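PDB 6KR5: cysteine synthase 3 from Entamoeba histolytica, which probably catalyses the pyridoxal-phosphate-dependent last step of cysteine synthesis, replacing the acetate of O-acetylserine with sulfide. Local coordinates for residues 171-176 with 202-207. Residues are numbered along the deposited sequence; the frame is centred on the assembly and turned at random.
Sequences YTANEI and ENLKKK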
loop_
_atom_site.group_PDB
_atom_site.type_symbol
_atom_site.label_atom_id
_atom_site.label_comp_id
_atom_site.label_asym_id
_atom_site.label_seq_id
_atom_site.Cartn_x
_atom_site.Cartn_y
_atom_site.Cartn_z
ATOM N N TYR B 171 -2.203 18.947 7.282
ATOM C CA TYR B 171 -3.147 18.150 6.510
ATOM C C TYR B 171 -3.666 16.967 7.320
ATOM O O TYR B 171 -4.875 16.724 7.372
ATOM C CB TYR B 171 -2.483 17.679 5.215
ATOM C CG TYR B 171 -2.225 18.785 4.216
ATOM C CD1 TYR B 171 -1.045 19.530 4.249
ATOM C CD2 TYR B 171 -3.159 19.071 3.223
ATOM C CE1 TYR B 171 -0.813 20.537 3.326
ATOM C CE2 TYR B 171 -2.934 20.076 2.298
ATOM C CZ TYR B 171 -1.762 20.802 2.355
ATOM O OH TYR B 171 -1.546 21.796 1.426
ATOM N N THR B 172 -2.767 16.223 7.974
ATOM C CA THR B 172 -3.197 15.097 8.798
ATOM C C THR B 172 -4.252 15.537 9.803
ATOM O O THR B 172 -5.315 14.916 9.927
ATOM C CB THR B 172 -1.990 14.484 9.516
ATOM O OG1 THR B 172 -0.880 14.392 8.614
ATOM C CG2 THR B 172 -2.327 13.093 10.070
ATOM N N ALA B 173 -3.973 16.631 10.514
ATOM C CA ALA B 173 -4.906 17.134 11.516
ATOM C C ALA B 173 -6.217 17.579 10.888
ATOM O O ALA B 173 -7.294 17.273 11.414
ATOM C CB ALA B 173 -4.277 18.291 12.288
ATOM N N ASN B 174 -6.151 18.310 9.770
ATOM C CA ASN B 174 -7.383 18.758 9.130
ATOM C C ASN B 174 -8.236 17.579 8.694
ATOM O O ASN B 174 -9.467 17.610 8.821
ATOM C CB ASN B 174 -7.089 19.644 7.924
ATOM C CG ASN B 174 -8.361 20.203 7.310
ATOM O OD1 ASN B 174 -9.134 20.876 7.996
ATOM N ND2 ASN B 174 -8.599 19.910 6.032
ATOM N N GLU B 175 -7.598 16.532 8.162
ATOM C CA GLU B 175 -8.336 15.330 7.794
ATOM C C GLU B 175 -9.051 14.730 8.998
ATOM O O GLU B 175 -10.211 14.322 8.892
ATOM C CB GLU B 175 -7.391 14.307 7.169
ATOM C CG GLU B 175 -6.830 14.755 5.829
ATOM C CD GLU B 175 -5.572 14.008 5.436
ATOM O OE1 GLU B 175 -5.446 12.824 5.812
ATOM O OE2 GLU B 175 -4.725 14.599 4.738
ATOM N N ILE B 176 -8.374 14.650 10.146
ATOM C CA ILE B 176 -9.034 14.137 11.349
ATOM C C ILE B 176 -10.176 15.055 11.760
ATOM O O ILE B 176 -11.269 14.593 12.119
ATOM C CB ILE B 176 -8.020 13.966 12.492
ATOM C CG1 ILE B 176 -7.008 12.874 12.131
ATOM C CG2 ILE B 176 -8.751 13.627 13.798
ATOM C CD1 ILE B 176 -5.752 12.925 12.970
ATOM N N GLU B 202 -0.750 19.984 17.986
ATOM C CA GLU B 202 -0.861 21.442 17.973
ATOM C C GLU B 202 -2.030 21.900 17.113
ATOM O O GLU B 202 -2.767 22.820 17.490
ATOM C CB GLU B 202 0.441 22.073 17.480
ATOM C CG GLU B 202 1.566 22.056 18.505
ATOM C CD GLU B 202 2.804 22.794 18.039
ATOM O OE1 GLU B 202 3.079 22.797 16.818
ATOM O OE2 GLU B 202 3.513 23.365 18.899
ATOM N N ASN B 203 -2.221 21.267 15.952
ATOM C CA ASN B 203 -3.242 21.751 15.033
ATOM C C ASN B 203 -4.642 21.342 15.467
ATOM O O ASN B 203 -5.600 22.082 15.215
ATOM C CB ASN B 203 -2.948 21.265 13.616
ATOM C CG ASN B 203 -1.872 22.080 12.942
ATOM O OD1 ASN B 203 -2.069 23.258 12.642
ATOM N ND2 ASN B 203 -0.724 21.462 12.700
ATOM N N LEU B 204 -4.795 20.188 16.121
ATOM C CA LEU B 204 -6.098 19.864 16.689
ATOM C C LEU B 204 -6.412 20.770 17.873
ATOM O O LEU B 204 -7.552 21.220 18.030
ATOM C CB LEU B 204 -6.158 18.395 17.101
ATOM C CG LEU B 204 -6.250 17.392 15.947
ATOM C CD1 LEU B 204 -6.304 15.968 16.485
ATOM C CD2 LEU B 204 -7.467 17.695 15.084
ATOM N N LYS B 205 -5.413 21.064 18.713
ATOM C CA LYS B 205 -5.695 21.862 19.903
ATOM C C LYS B 205 -6.045 23.300 19.544
ATOM O O LYS B 205 -6.769 23.963 20.295
ATOM C CB LYS B 205 -4.510 21.814 20.871
ATOM C CG LYS B 205 -4.590 20.662 21.867
ATOM C CD LYS B 205 -3.312 20.528 22.702
ATOM C CE LYS B 205 -3.538 19.527 23.829
ATOM N NZ LYS B 205 -2.296 19.195 24.575
ATOM N N LYS B 206 -5.632 23.760 18.379
ATOM C CA LYS B 206 -6.017 25.126 17.957
ATOM C C LYS B 206 -7.522 25.132 17.690
ATOM O O LYS B 206 -8.165 26.140 17.945
ATOM C CB LYS B 206 -5.303 25.515 16.664
ATOM C CG LYS B 206 -4.105 26.422 16.846
ATOM C CD LYS B 206 -3.631 27.065 15.566
ATOM C CE LYS B 206 -2.477 26.304 14.955
ATOM N NZ LYS B 206 -1.243 26.426 15.770
ATOM N N LYS B 207 -8.047 24.025 17.185
ATOM C CA LYS B 207 -9.468 23.955 16.870
ATOM C C LYS B 207 -10.318 23.555 18.069
ATOM O O LYS B 207 -11.485 23.957 18.160
ATOM C CB LYS B 207 -9.697 22.979 15.708
ATOM C CG LYS B 207 -9.301 23.585 14.351
ATOM C CD LYS B 207 -9.140 22.547 13.249
ATOM C CE LYS B 207 -8.699 23.208 11.936
ATOM N NZ LYS B 207 -8.701 22.250 10.781
#
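Ala173 meets Asn203 and Leu204 where two helices cross at -44°, an example of a helix pair in which the small side chain of one meets the branched one of the next. The segment axes approach to 9.0 Å, and the methyl of Ala173 points toward the other helix, its CB 3.5 Å from CB of Asn203. Asn203 thus packs through its CB, while its amide serves its own helix, ND2 donating to the carbonyl of Gly199 one turn earlier. Leu204 reaches across by its branched end. With CG beside the backbone N (chi1 -73°) and the chain then extended, the isobutyl group forks over the first helix: CD2 lies 3.7 Å from the carbonyl O of Ala173, and CD1 is 4.3 Å from CG2 of Ile176. Leu204 thus packs against both Ala173 and Ile176, one turn apart. At the outer margin the packing gives way to polar ends. Lys207 is extended beyond CG and runs back toward the first helix, also touching Trp177, and brings NZ to 3.1 Å from OD1 of Asn174.

This is structural packing within the pyridoxal-phosphate-dependent enzyme family region; the side chain of Ile176 is about 12 Å from the bound cofactor. The contact joins helices 169-179 and 195-207, which are linked in sequence through strand 186-190, a central strand of the six-stranded mixed sheet. Around the contact, Ile176 also packs on Lys47 of strand 43-48, Thr172 touches Arg60 of helix 58-72, and Pro9 of the second subunit lies against Asn174 and Glu175.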